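Local coordinates for fervidolysin (Fervidobacterium pennivorans, PDB 1R6V), which degrades keratin into peptides as a subtilisin-like serine protease, allowing its bacterium to grow on native feathers, at residues P572-V577 against Y596-L601; I605-Q610 against V664-F669; L348-G353 against G372-Y377; E173-A178 against G223-P228; R407-N412 against G439-Q444. The protein carries 1 engineered substitution. All coordinates share one frame; numbering follows the deposited sequence.

Interaction 1 of 5, residues P572-V577 against Y596-L601; sequences PQFVVV and YDLSLL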
# COMPACT_ATOMS: atom_id res chain seq x y z
N PRO A 572 -48.70 12.32 -9.85
CA PRO A 572 -47.28 12.42 -9.48
C PRO A 572 -46.83 11.19 -8.68
O PRO A 572 -47.55 10.69 -7.81
CB PRO A 572 -47.24 13.70 -8.64
CG PRO A 572 -48.59 13.69 -7.97
CD PRO A 572 -49.51 13.30 -9.10
N GLN A 573 -45.64 10.69 -8.99
CA GLN A 573 -45.14 9.55 -8.26
C GLN A 573 -43.70 9.76 -7.83
O GLN A 573 -42.91 10.40 -8.54
CB GLN A 573 -45.21 8.27 -9.11
CG GLN A 573 -46.60 7.88 -9.55
CD GLN A 573 -46.63 6.50 -10.15
OE1 GLN A 573 -46.49 5.50 -9.44
NE2 GLN A 573 -46.80 6.42 -11.47
N PHE A 574 -43.38 9.24 -6.65
CA PHE A 574 -42.04 9.28 -6.08
C PHE A 574 -41.39 8.02 -6.62
O PHE A 574 -41.96 6.93 -6.57
CB PHE A 574 -42.11 9.21 -4.56
CG PHE A 574 -40.79 8.91 -3.90
CD1 PHE A 574 -39.62 9.58 -4.27
CD2 PHE A 574 -40.72 7.98 -2.87
CE1 PHE A 574 -38.41 9.34 -3.62
CE2 PHE A 574 -39.51 7.72 -2.21
CZ PHE A 574 -38.36 8.41 -2.59
N VAL A 575 -40.18 8.18 -7.16
CA VAL A 575 -39.47 7.06 -7.75
C VAL A 575 -38.06 6.91 -7.21
O VAL A 575 -37.35 7.90 -7.05
CB VAL A 575 -39.35 7.24 -9.26
CG1 VAL A 575 -38.80 5.96 -9.90
CG2 VAL A 575 -40.72 7.59 -9.84
N VAL A 576 -37.68 5.68 -6.92
CA VAL A 576 -36.33 5.38 -6.45
C VAL A 576 -35.66 4.82 -7.70
O VAL A 576 -36.08 3.79 -8.24
CB VAL A 576 -36.34 4.35 -5.32
CG1 VAL A 576 -34.92 4.02 -4.91
CG2 VAL A 576 -37.11 4.91 -4.13
N VAL A 577 -34.62 5.50 -8.16
CA VAL A 577 -33.97 5.10 -9.40
C VAL A 577 -32.48 4.86 -9.29
O VAL A 577 -31.82 5.33 -8.35
CB VAL A 577 -34.27 6.18 -10.49
CG1 VAL A 577 -33.64 7.50 -10.11
CG2 VAL A 577 -33.80 5.72 -11.84
N TYR A 596 -41.53 8.36 3.48
CA TYR A 596 -41.27 7.08 2.84
C TYR A 596 -40.06 6.48 3.53
O TYR A 596 -39.02 7.13 3.64
CB TYR A 596 -40.97 7.24 1.35
CG TYR A 596 -42.07 7.89 0.56
CD1 TYR A 596 -42.10 9.27 0.37
CD2 TYR A 596 -43.09 7.12 0.00
CE1 TYR A 596 -43.13 9.87 -0.36
CE2 TYR A 596 -44.12 7.71 -0.73
CZ TYR A 596 -44.14 9.09 -0.90
OH TYR A 596 -45.17 9.67 -1.60
N ASP A 597 -40.18 5.24 4.01
CA ASP A 597 -39.07 4.58 4.70
C ASP A 597 -38.38 3.65 3.72
O ASP A 597 -38.95 2.66 3.27
CB ASP A 597 -39.59 3.81 5.92
CG ASP A 597 -38.47 3.23 6.77
OD1 ASP A 597 -37.30 3.60 6.58
OD2 ASP A 597 -38.77 2.40 7.66
N LEU A 598 -37.14 3.98 3.39
CA LEU A 598 -36.35 3.19 2.45
C LEU A 598 -35.25 2.41 3.17
O LEU A 598 -34.38 1.84 2.52
CB LEU A 598 -35.72 4.12 1.42
CG LEU A 598 -36.73 4.94 0.61
CD1 LEU A 598 -36.00 5.90 -0.32
CD2 LEU A 598 -37.62 4.00 -0.19
N SER A 599 -35.31 2.39 4.50
CA SER A 599 -34.31 1.71 5.31
C SER A 599 -33.99 0.27 4.90
O SER A 599 -32.93 -0.23 5.24
CB SER A 599 -34.72 1.74 6.78
OG SER A 599 -34.67 3.05 7.31
N LEU A 600 -34.91 -0.38 4.20
CA LEU A 600 -34.70 -1.77 3.78
C LEU A 600 -33.89 -1.88 2.49
O LEU A 600 -33.37 -2.95 2.17
CB LEU A 600 -36.04 -2.48 3.60
CG LEU A 600 -36.79 -2.96 4.84
CD1 LEU A 600 -37.11 -1.79 5.77
CD2 LEU A 600 -38.06 -3.65 4.39
N LEU A 601 -33.78 -0.79 1.76
CA LEU A 601 -33.03 -0.79 0.52
C LEU A 601 -31.54 -0.77 0.83
O LEU A 601 -31.11 -0.20 1.84
CB LEU A 601 -33.39 0.44 -0.34
CG LEU A 601 -34.79 0.45 -0.96
CD1 LEU A 601 -35.00 1.74 -1.74
CD2 LEU A 601 -34.94 -0.76 -1.86

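Interaction 2 of 5, residues I605-Q610 against V664-F669; sequences ISFGIQ and VWWTIF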
# COMPACT_ATOMS: atom_id res chain seq x y z
N ILE A 605 -28.71 4.66 -4.51
CA ILE A 605 -29.90 5.09 -5.22
C ILE A 605 -30.00 6.59 -5.39
O ILE A 605 -29.24 7.35 -4.79
CB ILE A 605 -31.18 4.63 -4.48
CG1 ILE A 605 -31.21 5.21 -3.06
CG2 ILE A 605 -31.25 3.10 -4.44
CD1 ILE A 605 -32.46 4.84 -2.24
N SER A 606 -30.94 7.00 -6.24
CA SER A 606 -31.24 8.41 -6.48
C SER A 606 -32.76 8.53 -6.38
O SER A 606 -33.49 7.54 -6.55
CB SER A 606 -30.76 8.88 -7.86
OG SER A 606 -29.34 8.81 -7.95
N PHE A 607 -33.24 9.74 -6.10
CA PHE A 607 -34.67 9.99 -5.93
C PHE A 607 -35.22 10.85 -7.05
O PHE A 607 -34.59 11.80 -7.48
CB PHE A 607 -34.94 10.72 -4.61
CG PHE A 607 -34.34 10.05 -3.40
CD1 PHE A 607 -34.59 8.71 -3.14
CD2 PHE A 607 -33.56 10.77 -2.50
CE1 PHE A 607 -34.08 8.09 -2.01
CE2 PHE A 607 -33.03 10.17 -1.36
CZ PHE A 607 -33.30 8.82 -1.12
N GLY A 608 -36.41 10.52 -7.53
CA GLY A 608 -36.98 11.33 -8.59
C GLY A 608 -38.48 11.44 -8.47
O GLY A 608 -39.11 10.83 -7.60
N ILE A 609 -39.05 12.23 -9.36
CA ILE A 609 -40.48 12.41 -9.41
C ILE A 609 -40.86 12.37 -10.89
O ILE A 609 -40.15 12.90 -11.74
CB ILE A 609 -40.89 13.76 -8.78
CG1 ILE A 609 -40.62 13.70 -7.28
CG2 ILE A 609 -42.36 14.04 -9.05
CD1 ILE A 609 -41.07 14.89 -6.51
N GLN A 610 -41.96 11.68 -11.17
CA GLN A 610 -42.47 11.60 -12.54
C GLN A 610 -43.96 11.93 -12.52
O GLN A 610 -44.64 11.72 -11.51
CB GLN A 610 -42.25 10.21 -13.13
CG GLN A 610 -42.95 9.08 -12.39
CD GLN A 610 -42.88 7.75 -13.14
OE1 GLN A 610 -43.87 7.31 -13.74
NE2 GLN A 610 -41.71 7.13 -13.13
N VAL A 664 -26.21 12.28 -8.41
CA VAL A 664 -25.80 12.19 -7.01
C VAL A 664 -26.57 11.01 -6.43
O VAL A 664 -27.76 10.82 -6.71
CB VAL A 664 -26.14 13.51 -6.27
CG1 VAL A 664 -26.16 13.30 -4.77
CG2 VAL A 664 -25.10 14.58 -6.61
N TRP A 665 -25.88 10.21 -5.62
CA TRP A 665 -26.52 9.05 -5.03
C TRP A 665 -26.44 9.01 -3.52
O TRP A 665 -25.68 9.77 -2.92
CB TRP A 665 -25.91 7.77 -5.61
CG TRP A 665 -24.46 7.58 -5.28
CD1 TRP A 665 -23.94 6.94 -4.18
CD2 TRP A 665 -23.34 8.04 -6.04
NE1 TRP A 665 -22.56 6.98 -4.22
CE2 TRP A 665 -22.17 7.65 -5.35
CE3 TRP A 665 -23.21 8.75 -7.25
CZ2 TRP A 665 -20.88 7.94 -5.83
CZ3 TRP A 665 -21.93 9.04 -7.72
CH2 TRP A 665 -20.78 8.63 -7.01
N TRP A 666 -27.25 8.13 -2.94
CA TRP A 666 -27.32 7.93 -1.49
C TRP A 666 -26.84 6.50 -1.28
O TRP A 666 -27.35 5.56 -1.89
CB TRP A 666 -28.77 8.09 -1.02
CG TRP A 666 -29.35 9.40 -1.45
CD1 TRP A 666 -29.92 9.68 -2.65
CD2 TRP A 666 -29.31 10.63 -0.72
NE1 TRP A 666 -30.24 11.01 -2.73
CE2 TRP A 666 -29.88 11.62 -1.55
CE3 TRP A 666 -28.86 10.99 0.56
CZ2 TRP A 666 -30.00 12.96 -1.15
CZ3 TRP A 666 -28.98 12.32 0.95
CH2 TRP A 666 -29.54 13.29 0.10
N THR A 667 -25.86 6.35 -0.40
CA THR A 667 -25.25 5.05 -0.12
C THR A 667 -25.82 4.44 1.16
O THR A 667 -25.67 5.01 2.24
CB THR A 667 -23.71 5.23 -0.02
OG1 THR A 667 -23.23 5.80 -1.24
CG2 THR A 667 -23.02 3.89 0.19
N ILE A 668 -26.48 3.30 1.01
CA ILE A 668 -27.10 2.61 2.14
C ILE A 668 -26.78 1.11 2.15
O ILE A 668 -26.33 0.55 1.14
CB ILE A 668 -28.63 2.82 2.16
CG1 ILE A 668 -29.26 2.30 0.86
CG2 ILE A 668 -28.93 4.30 2.37
CD1 ILE A 668 -29.07 3.20 -0.32
N PHE A 669 -27.04 0.47 3.28
CA PHE A 669 -26.73 -0.94 3.43
C PHE A 669 -27.88 -1.85 3.86
O PHE A 669 -27.69 -3.05 4.07
CB PHE A 669 -25.56 -1.06 4.41
CG PHE A 669 -24.42 -0.13 4.08
CD1 PHE A 669 -24.35 1.14 4.62
CD2 PHE A 669 -23.46 -0.51 3.14
CE1 PHE A 669 -23.36 2.05 4.23
CE2 PHE A 669 -22.46 0.39 2.74
CZ PHE A 669 -22.41 1.67 3.28
O HOH W 1 -31.54 11.72 -5.34

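Interaction 3 of 5, residues L348-G353 against G372-Y377; sequences LSTVPG and GTYDYY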
# COMPACT_ATOMS: atom_id res chain seq x y z
N LEU A 348 29.82 0.75 6.98
CA LEU A 348 30.77 0.71 5.89
C LEU A 348 30.34 -0.34 4.87
O LEU A 348 30.10 -1.48 5.23
CB LEU A 348 32.16 0.36 6.42
CG LEU A 348 33.25 0.24 5.34
CD1 LEU A 348 33.40 1.60 4.64
CD2 LEU A 348 34.59 -0.17 5.99
N SER A 349 30.23 0.06 3.60
CA SER A 349 29.86 -0.87 2.54
C SER A 349 30.32 -0.40 1.17
O SER A 349 30.91 0.68 1.02
CB SER A 349 28.35 -1.09 2.52
OG SER A 349 28.05 -2.22 1.68
N THR A 350 30.03 -1.23 0.18
CA THR A 350 30.38 -0.99 -1.21
C THR A 350 29.56 0.12 -1.87
O THR A 350 28.36 0.24 -1.63
CB THR A 350 30.14 -2.29 -2.03
OG1 THR A 350 28.85 -2.83 -1.69
CG2 THR A 350 31.19 -3.34 -1.70
N VAL A 351 30.22 0.98 -2.66
CA VAL A 351 29.49 1.99 -3.42
C VAL A 351 30.03 1.88 -4.84
O VAL A 351 31.13 1.35 -5.06
CB VAL A 351 29.66 3.46 -2.88
CG1 VAL A 351 29.07 3.56 -1.47
CG2 VAL A 351 31.12 3.91 -2.91
N PRO A 352 29.27 2.35 -5.83
CA PRO A 352 29.73 2.26 -7.22
C PRO A 352 31.06 2.98 -7.42
O PRO A 352 31.33 3.99 -6.77
CB PRO A 352 28.60 2.90 -8.01
CG PRO A 352 27.92 3.79 -7.00
CD PRO A 352 27.94 2.97 -5.76
N GLY A 353 31.90 2.44 -8.30
CA GLY A 353 33.19 3.05 -8.57
C GLY A 353 33.10 4.40 -9.26
O GLY A 353 32.06 4.77 -9.80
N GLY A 372 38.50 -1.43 -4.89
CA GLY A 372 37.09 -1.05 -4.77
C GLY A 372 36.83 0.24 -3.99
O GLY A 372 37.68 0.71 -3.24
N THR A 373 35.64 0.79 -4.18
CA THR A 373 35.22 2.03 -3.52
C THR A 373 34.22 1.73 -2.41
O THR A 373 33.32 0.92 -2.59
CB THR A 373 34.57 2.99 -4.52
OG1 THR A 373 33.65 2.26 -5.35
CG2 THR A 373 35.66 3.62 -5.41
N TYR A 374 34.37 2.40 -1.28
CA TYR A 374 33.50 2.18 -0.12
C TYR A 374 33.14 3.49 0.53
O TYR A 374 33.80 4.50 0.31
CB TYR A 374 34.24 1.34 0.93
CG TYR A 374 34.65 -0.02 0.45
CD1 TYR A 374 35.78 -0.19 -0.35
CD2 TYR A 374 33.87 -1.13 0.74
CE1 TYR A 374 36.12 -1.44 -0.86
CE2 TYR A 374 34.19 -2.38 0.24
CZ TYR A 374 35.31 -2.53 -0.56
OH TYR A 374 35.59 -3.76 -1.08
N ASP A 375 32.09 3.47 1.34
CA ASP A 375 31.71 4.67 2.07
C ASP A 375 30.90 4.27 3.29
O ASP A 375 30.33 3.17 3.35
CB ASP A 375 30.89 5.66 1.22
CG ASP A 375 31.17 7.12 1.59
OD1 ASP A 375 31.73 7.34 2.69
OD2 ASP A 375 30.82 8.03 0.79
N TYR A 376 30.85 5.18 4.25
CA TYR A 376 30.12 4.97 5.49
C TYR A 376 28.79 5.74 5.41
O TYR A 376 28.79 6.95 5.23
CB TYR A 376 30.91 5.51 6.69
CG TYR A 376 32.29 4.91 6.87
CD1 TYR A 376 33.35 5.38 6.11
CD2 TYR A 376 32.53 3.89 7.78
CE1 TYR A 376 34.62 4.86 6.25
CE2 TYR A 376 33.82 3.35 7.93
CZ TYR A 376 34.85 3.86 7.15
OH TYR A 376 36.13 3.35 7.25
N TYR A 377 27.69 5.02 5.58
CA TYR A 377 26.37 5.63 5.52
C TYR A 377 25.60 5.44 6.83
O TYR A 377 25.95 4.60 7.67
CB TYR A 377 25.51 4.99 4.42
CG TYR A 377 25.89 5.32 2.99
CD1 TYR A 377 26.90 6.24 2.70
CD2 TYR A 377 25.21 4.72 1.93
CE1 TYR A 377 27.22 6.57 1.37
CE2 TYR A 377 25.52 5.03 0.61
CZ TYR A 377 26.52 5.95 0.33
OH TYR A 377 26.83 6.25 -0.98

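Interaction 4 of 5, residues E173-A178 against G223-P228; sequences EGQVIA and GAKIMP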
# COMPACT_ATOMS: atom_id res chain seq x y z
N GLU A 173 31.86 -9.50 -6.87
CA GLU A 173 32.10 -10.46 -7.94
C GLU A 173 31.45 -11.80 -7.62
O GLU A 173 31.60 -12.31 -6.51
CB GLU A 173 33.61 -10.66 -8.16
CG GLU A 173 33.96 -11.46 -9.42
CD GLU A 173 33.84 -12.97 -9.22
OE1 GLU A 173 33.64 -13.69 -10.23
OE2 GLU A 173 33.96 -13.44 -8.07
N GLY A 174 30.72 -12.35 -8.58
CA GLY A 174 30.06 -13.63 -8.37
C GLY A 174 28.84 -13.57 -7.47
O GLY A 174 28.13 -14.57 -7.32
N GLN A 175 28.57 -12.40 -6.89
CA GLN A 175 27.44 -12.23 -5.97
C GLN A 175 26.17 -11.62 -6.56
O GLN A 175 25.12 -11.70 -5.93
CB GLN A 175 27.88 -11.35 -4.79
CG GLN A 175 29.06 -11.90 -4.03
CD GLN A 175 28.70 -13.11 -3.20
OE1 GLN A 175 28.27 -12.98 -2.05
NE2 GLN A 175 28.84 -14.28 -3.79
N VAL A 176 26.28 -11.01 -7.73
CA VAL A 176 25.13 -10.35 -8.34
C VAL A 176 24.67 -11.14 -9.56
O VAL A 176 25.39 -11.21 -10.56
CB VAL A 176 25.49 -8.91 -8.77
CG1 VAL A 176 24.28 -8.22 -9.38
CG2 VAL A 176 26.00 -8.12 -7.55
N ILE A 177 23.49 -11.73 -9.46
CA ILE A 177 22.95 -12.53 -10.57
C ILE A 177 22.07 -11.69 -11.49
O ILE A 177 21.96 -10.47 -11.31
CB ILE A 177 22.17 -13.75 -10.04
CG1 ILE A 177 20.99 -13.30 -9.18
CG2 ILE A 177 23.10 -14.63 -9.22
CD1 ILE A 177 20.08 -14.44 -8.76
N ALA A 178 21.44 -12.33 -12.47
CA ALA A 178 20.60 -11.60 -13.42
C ALA A 178 19.47 -10.87 -12.70
O ALA A 178 18.82 -11.43 -11.81
CB ALA A 178 20.03 -12.55 -14.48
N GLY A 223 26.87 -16.12 1.54
CA GLY A 223 26.53 -17.23 0.67
C GLY A 223 25.36 -16.94 -0.27
O GLY A 223 25.14 -17.66 -1.25
N ALA A 224 24.63 -15.87 0.03
CA ALA A 224 23.47 -15.48 -0.78
C ALA A 224 23.86 -14.81 -2.09
O ALA A 224 25.03 -14.56 -2.35
CB ALA A 224 22.56 -14.55 0.02
N LYS A 225 22.85 -14.54 -2.92
CA LYS A 225 23.06 -13.89 -4.21
C LYS A 225 22.13 -12.69 -4.26
O LYS A 225 21.03 -12.72 -3.70
CB LYS A 225 22.73 -14.83 -5.37
CG LYS A 225 23.71 -15.99 -5.52
CD LYS A 225 25.09 -15.48 -5.87
CE LYS A 225 25.98 -16.59 -6.41
NZ LYS A 225 26.21 -17.65 -5.39
N ILE A 226 22.56 -11.66 -4.97
CA ILE A 226 21.80 -10.42 -5.09
C ILE A 226 21.12 -10.30 -6.45
O ILE A 226 21.78 -10.39 -7.49
CB ILE A 226 22.73 -9.19 -4.92
CG1 ILE A 226 23.41 -9.24 -3.55
CG2 ILE A 226 21.93 -7.89 -5.11
CD1 ILE A 226 22.47 -9.09 -2.38
N MET A 227 19.81 -10.07 -6.44
CA MET A 227 19.04 -9.89 -7.67
C MET A 227 18.61 -8.42 -7.70
O MET A 227 17.74 -8.01 -6.94
CB MET A 227 17.79 -10.80 -7.67
CG MET A 227 16.78 -10.52 -8.80
SD MET A 227 15.26 -11.55 -8.59
CE MET A 227 15.82 -13.11 -9.46
N PRO A 228 19.24 -7.61 -8.55
CA PRO A 228 18.85 -6.19 -8.60
C PRO A 228 17.55 -5.93 -9.37
O PRO A 228 17.33 -6.47 -10.46
CB PRO A 228 20.06 -5.52 -9.26
CG PRO A 228 20.73 -6.62 -10.01
CD PRO A 228 20.55 -7.84 -9.19

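Interaction 5 of 5, residues R407-N412 against G439-Q444; sequences RKLLEN and GPLPTQ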
# COMPACT_ATOMS: atom_id res chain seq x y z
N ARG A 407 9.44 -13.67 10.64
CA ARG A 407 9.31 -12.45 11.41
C ARG A 407 9.22 -12.75 12.90
O ARG A 407 9.90 -12.10 13.70
CB ARG A 407 8.09 -11.63 10.99
CG ARG A 407 7.94 -10.32 11.78
CD ARG A 407 6.78 -9.48 11.24
NE ARG A 407 5.51 -10.20 11.26
CZ ARG A 407 4.81 -10.45 12.37
NH1 ARG A 407 5.25 -10.02 13.55
NH2 ARG A 407 3.67 -11.13 12.28
N LYS A 408 8.39 -13.72 13.29
CA LYS A 408 8.29 -14.01 14.72
C LYS A 408 9.58 -14.51 15.31
O LYS A 408 9.86 -14.27 16.48
CB LYS A 408 7.17 -15.02 15.01
CG LYS A 408 5.76 -14.50 14.71
CD LYS A 408 5.44 -13.14 15.38
CE LYS A 408 5.77 -13.11 16.86
NZ LYS A 408 5.40 -11.77 17.44
N LEU A 409 10.38 -15.23 14.53
CA LEU A 409 11.65 -15.74 15.04
C LEU A 409 12.54 -14.55 15.36
O LEU A 409 13.18 -14.50 16.41
CB LEU A 409 12.33 -16.63 14.00
CG LEU A 409 13.70 -17.20 14.40
CD1 LEU A 409 13.65 -17.89 15.79
CD2 LEU A 409 14.13 -18.19 13.34
N LEU A 410 12.56 -13.57 14.46
CA LEU A 410 13.37 -12.38 14.70
C LEU A 410 12.92 -11.62 15.95
O LEU A 410 13.75 -11.18 16.74
CB LEU A 410 13.29 -11.42 13.51
CG LEU A 410 13.87 -11.92 12.20
CD1 LEU A 410 13.70 -10.82 11.17
CD2 LEU A 410 15.30 -12.31 12.35
N GLU A 411 11.61 -11.45 16.11
CA GLU A 411 11.08 -10.71 17.24
C GLU A 411 11.27 -11.47 18.55
O GLU A 411 11.59 -10.86 19.57
CB GLU A 411 9.61 -10.40 17.01
CG GLU A 411 9.39 -9.41 15.84
CD GLU A 411 7.94 -9.23 15.45
OE1 GLU A 411 7.05 -9.85 16.08
OE2 GLU A 411 7.69 -8.46 14.50
N ASN A 412 11.12 -12.79 18.51
CA ASN A 412 11.29 -13.61 19.70
C ASN A 412 12.73 -13.69 20.19
O ASN A 412 12.96 -13.97 21.37
CB ASN A 412 10.77 -15.03 19.47
CG ASN A 412 9.26 -15.09 19.31
OD1 ASN A 412 8.55 -14.15 19.66
ND2 ASN A 412 8.76 -16.21 18.80
N GLY A 439 17.04 -21.00 16.75
CA GLY A 439 15.66 -21.42 16.63
C GLY A 439 15.13 -21.98 17.93
O GLY A 439 15.54 -21.56 19.01
N PRO A 440 14.19 -22.93 17.86
CA PRO A 440 13.65 -23.44 16.60
C PRO A 440 12.70 -22.42 15.96
O PRO A 440 12.40 -21.38 16.53
CB PRO A 440 12.92 -24.70 17.04
CG PRO A 440 12.37 -24.29 18.38
CD PRO A 440 13.58 -23.61 19.01
N LEU A 441 12.22 -22.74 14.77
CA LEU A 441 11.28 -21.89 14.07
C LEU A 441 9.95 -21.95 14.83
O LEU A 441 9.46 -23.05 15.13
CB LEU A 441 11.11 -22.44 12.66
CG LEU A 441 10.39 -21.59 11.63
CD1 LEU A 441 11.26 -20.36 11.29
CD2 LEU A 441 10.15 -22.43 10.39
N PRO A 442 9.35 -20.79 15.15
CA PRO A 442 8.08 -20.79 15.89
C PRO A 442 6.93 -21.48 15.17
O PRO A 442 6.79 -21.38 13.96
CB PRO A 442 7.80 -19.30 16.12
CG PRO A 442 8.57 -18.62 15.05
CD PRO A 442 9.84 -19.41 14.96
N THR A 443 6.12 -22.20 15.94
CA THR A 443 4.98 -22.92 15.40
C THR A 443 3.69 -22.16 15.71
O THR A 443 2.63 -22.50 15.21
CB THR A 443 4.88 -24.34 15.99
OG1 THR A 443 4.75 -24.25 17.41
CG2 THR A 443 6.13 -25.14 15.66
N GLN A 444 3.80 -21.14 16.55
CA GLN A 444 2.65 -20.33 16.91
C GLN A 444 3.10 -18.88 17.00
O GLN A 444 4.30 -18.59 17.02
CB GLN A 444 2.08 -20.79 18.26
CG GLN A 444 1.34 -22.11 18.16
CD GLN A 444 0.76 -22.56 19.48
OE1 GLN A 444 0.02 -21.81 20.15
NE2 GLN A 444 1.07 -23.78 19.88
O HOH W 2 6.13 -16.89 18.36

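Interaction 1 of 5, residues P572-V577 against Y596-L601
The OH of Tyr596, whose ring meets Phe574 across the contact, is gripped twice: it is hydrogen-bonded to Ala589 O and, weakly, to Ala591 N. The ring tethered in this way offers one face to Phe574, whose CD2 stands 3.6 Å above the Tyr596 plane and over its centre. The planes are inclined at 42° and the centroids lie 4.7 Å apart, so the pair is neither a flat stack nor an edge-to-face one; the two side chains slide past each other in opposite directions. With CG trans to the backbone N (chi1 166°), Phe574 sets CD2 and CE2 against Tyr596 and CZ against Leu598, whose CD1 meets the Phe574 ring at its edge. Val576 divides its methyls tip to tip between two leucines: CG2 is 4.1 Å from Leu598 CD2, and CG1 is 3.9 Å from Leu601 CD1. A type I turn from Leu598 to Leu601 brings the second leucine back to this valine, and overlaps an Asx turn in which Asp597 OD1 accepts from Ser599 N at 3.1 Å. Were Tyr596 replaced by an alanine, Ala589 O would probably lose its hydroxyl partner and Phe574 the ring face that CD2 rests on. The pairing joins the two layers of the second beta-sandwich domain: strand 573-577 lies between 584-589 and 604-610, while strand 595-597 borders 558-562, whose Phe562 meets Phe574 edge-to-face.

Interaction 2 of 5, residues I605-Q610 against V664-F669
Backbone bonds make Ile605 and Trp666 a hydrogen-bonded antiparallel pair, joining strands 604-610 and 666-669 of the second beta-sandwich domain: Ile605 N reaches Trp666 O at 3.1 Å, and Trp666 N reaches Ile605 O at 2.8 Å. A side-chain bond continues the seam, Ser606 OG donating to Val664 O at 2.8 Å. The aromatic component is an offset stack of Phe607 on the five-membered ring of Trp666, centroids 4.2 Å apart and planes at 28°; Trp666 CG, opposite its carbonyl carbon (chi1 -54°), leaves the indole beside Phe607. Apolar contact continues along Ile605, whose side chain crosses that of Ile668 at about a right angle, CG1 to CD1 4.0 Å, and also touches Trp666 CB. A leucine in place of Trp666 would probably lose the stack and the cation-pi contact with Arg529. Water 1 accepts from Phe607 N at 2.7 Å and, in the indole plane, from Trp666 NE1 at 3.0 Å, so one water serves a backbone N-H and the polar edge of the stacked indole together.

Interaction 3 of 5, residues L348-G353 against G372-Y377
Ser349 and Asp375 exchange both backbone bonds, Ser349 N to Asp375 O at 3.1 Å and Asp375 N to Ser349 O at 3.0 Å, the second nearly straight on the carbonyl. Val351 N donates to Thr373 O at an N-H...O angle of 171°. The acceptors Asp375 O and Thr373 O each take a second donor, His203 NE2 and His169 NE2. Thr373 OG1, set between its backbone N and carbonyl carbon (chi1 45°), turns to Val351 O and binds it at 2.7 Å from 45° above the carbonyl plane. Asp375 OD1 accepts from Tyr376 N at 2.8 Å. Other hydroxyls find partners outside the pair: Ser349 OG with His203 O, Thr350 OG1 with Thr202 O, Tyr376 OH with Glu134, Tyr377 OH with Ser199 OG. Apolar support comes from Leu348, whose CD1 lies over the Tyr376 ring face, 3.7 Å from its centroid, a CH-pi contact. This antiparallel strand pair belongs to the catalytic domain's small sheet and forms part of the second shell of its calcium site, since Tyr374 OH bonds to the calcium ligand Asp171.

Interaction 4 of 5, residues E173-A178 against G223-P228
Val176 and Pro228 form the apolar centre, the CG1 methyl of Val176 lying 3.8 Å from Pro228 CD as the two side chains pass at a slant. The other methyl, CG2, meets Ile226 CB at 4.3 Å. Ile177 points its two branches to different neighbours: CG2 packs against Lys225 CB at 3.9 Å, crossing that chain at about a right angle, while CG1 lies near Met227 CB. With CG1 held between the backbone N and carbonyl carbon (chi1 61°), the ethyl arm of Ile177 also passes close over Ile226 O. Around these groups runs the backbone seam. Ile226 N donates to Gln175 O at 2.7 Å in a nearly straight bond, and Ile226 O accepts from Ile177 N at 2.9 Å and a more bent 146°, so Ile226 is pinned to the residues flanking Val176. At the polar edge, Lys225, bent at chi2 and chi4, lays its methylenes along the loop and brings CE to 3.1 Å from Gly174 O. Glu173 extends the edge with a salt bridge to Lys211, a calcium ligand. The two segments run in the same general sense, 44° apart, and their single bridge attaches the loop after the calcium ligand Asp171 to strand 225-230, whose neighbour 157-162 carries Asp162, the probable charge-relay aspartate, in the mainly parallel central sheet characteristic of subtilases.

Interaction 5 of 5, residues R407-N412 against G439-Q444
Leu409 and Pro442 anchor the packing of the catalytic domain's helix 403-413 on the proline-rich loop that leads to strand 446-455 of the neighbouring beta-sandwich. The tight part gathers round Leu409: CB lies 3.9 Å from Pro442 CD, CD1 faces Pro440 O at 3.8 Å, and the Leu409 and Leu441 side chains cross at about a right angle, CD2 to CD1 4.1 Å. With CG trans to the backbone N (chi1 178°), the leucine fork spreads along the loop, which the cis peptide before Pro440 bends. Lys408 adds only its base, CB lying 3.9 Å from Pro442 CG, because its amine leads off to Glu411 OE1 at 2.9 Å. Glu411 OE2 also takes Arg407 NH1 within the guanidinium plane, and Arg407 carries the network to Asp494 by a second salt bridge. The exposed Asn412 end is looser: ND2 comes no nearer than 4.2 Å to Pro442 CB, and a water intervenes, accepting from Asn412 ND2 at 2.8 Å and donating to Gln444 O.

How the interactions relate
Interactions 1 and 2 share one sandwich domain: their centres are about 8 Å apart, strands 573-577 and 604-610 are sheet neighbours, and Val577 O and Ser606 N, 2.8 Å apart, probably hydrogen-bond. Interactions 3 and 4 lie in the catalytic domain, centres about 17 Å apart and not touching, yet both adjoin the calcium site: the ion is about 6 Å from the Tyr374 side chain and about 8 Å from that of Gln175. Interaction 4 also lies on the strand beside the one carrying the probable charge-relay Asp162. Interaction 5 lies where this domain leads into the first sandwich, its centre about 27 Å from that of interaction 4. Some 70 Å separates the centres of interactions 1 and 3, reflecting the elongated multidomain chain.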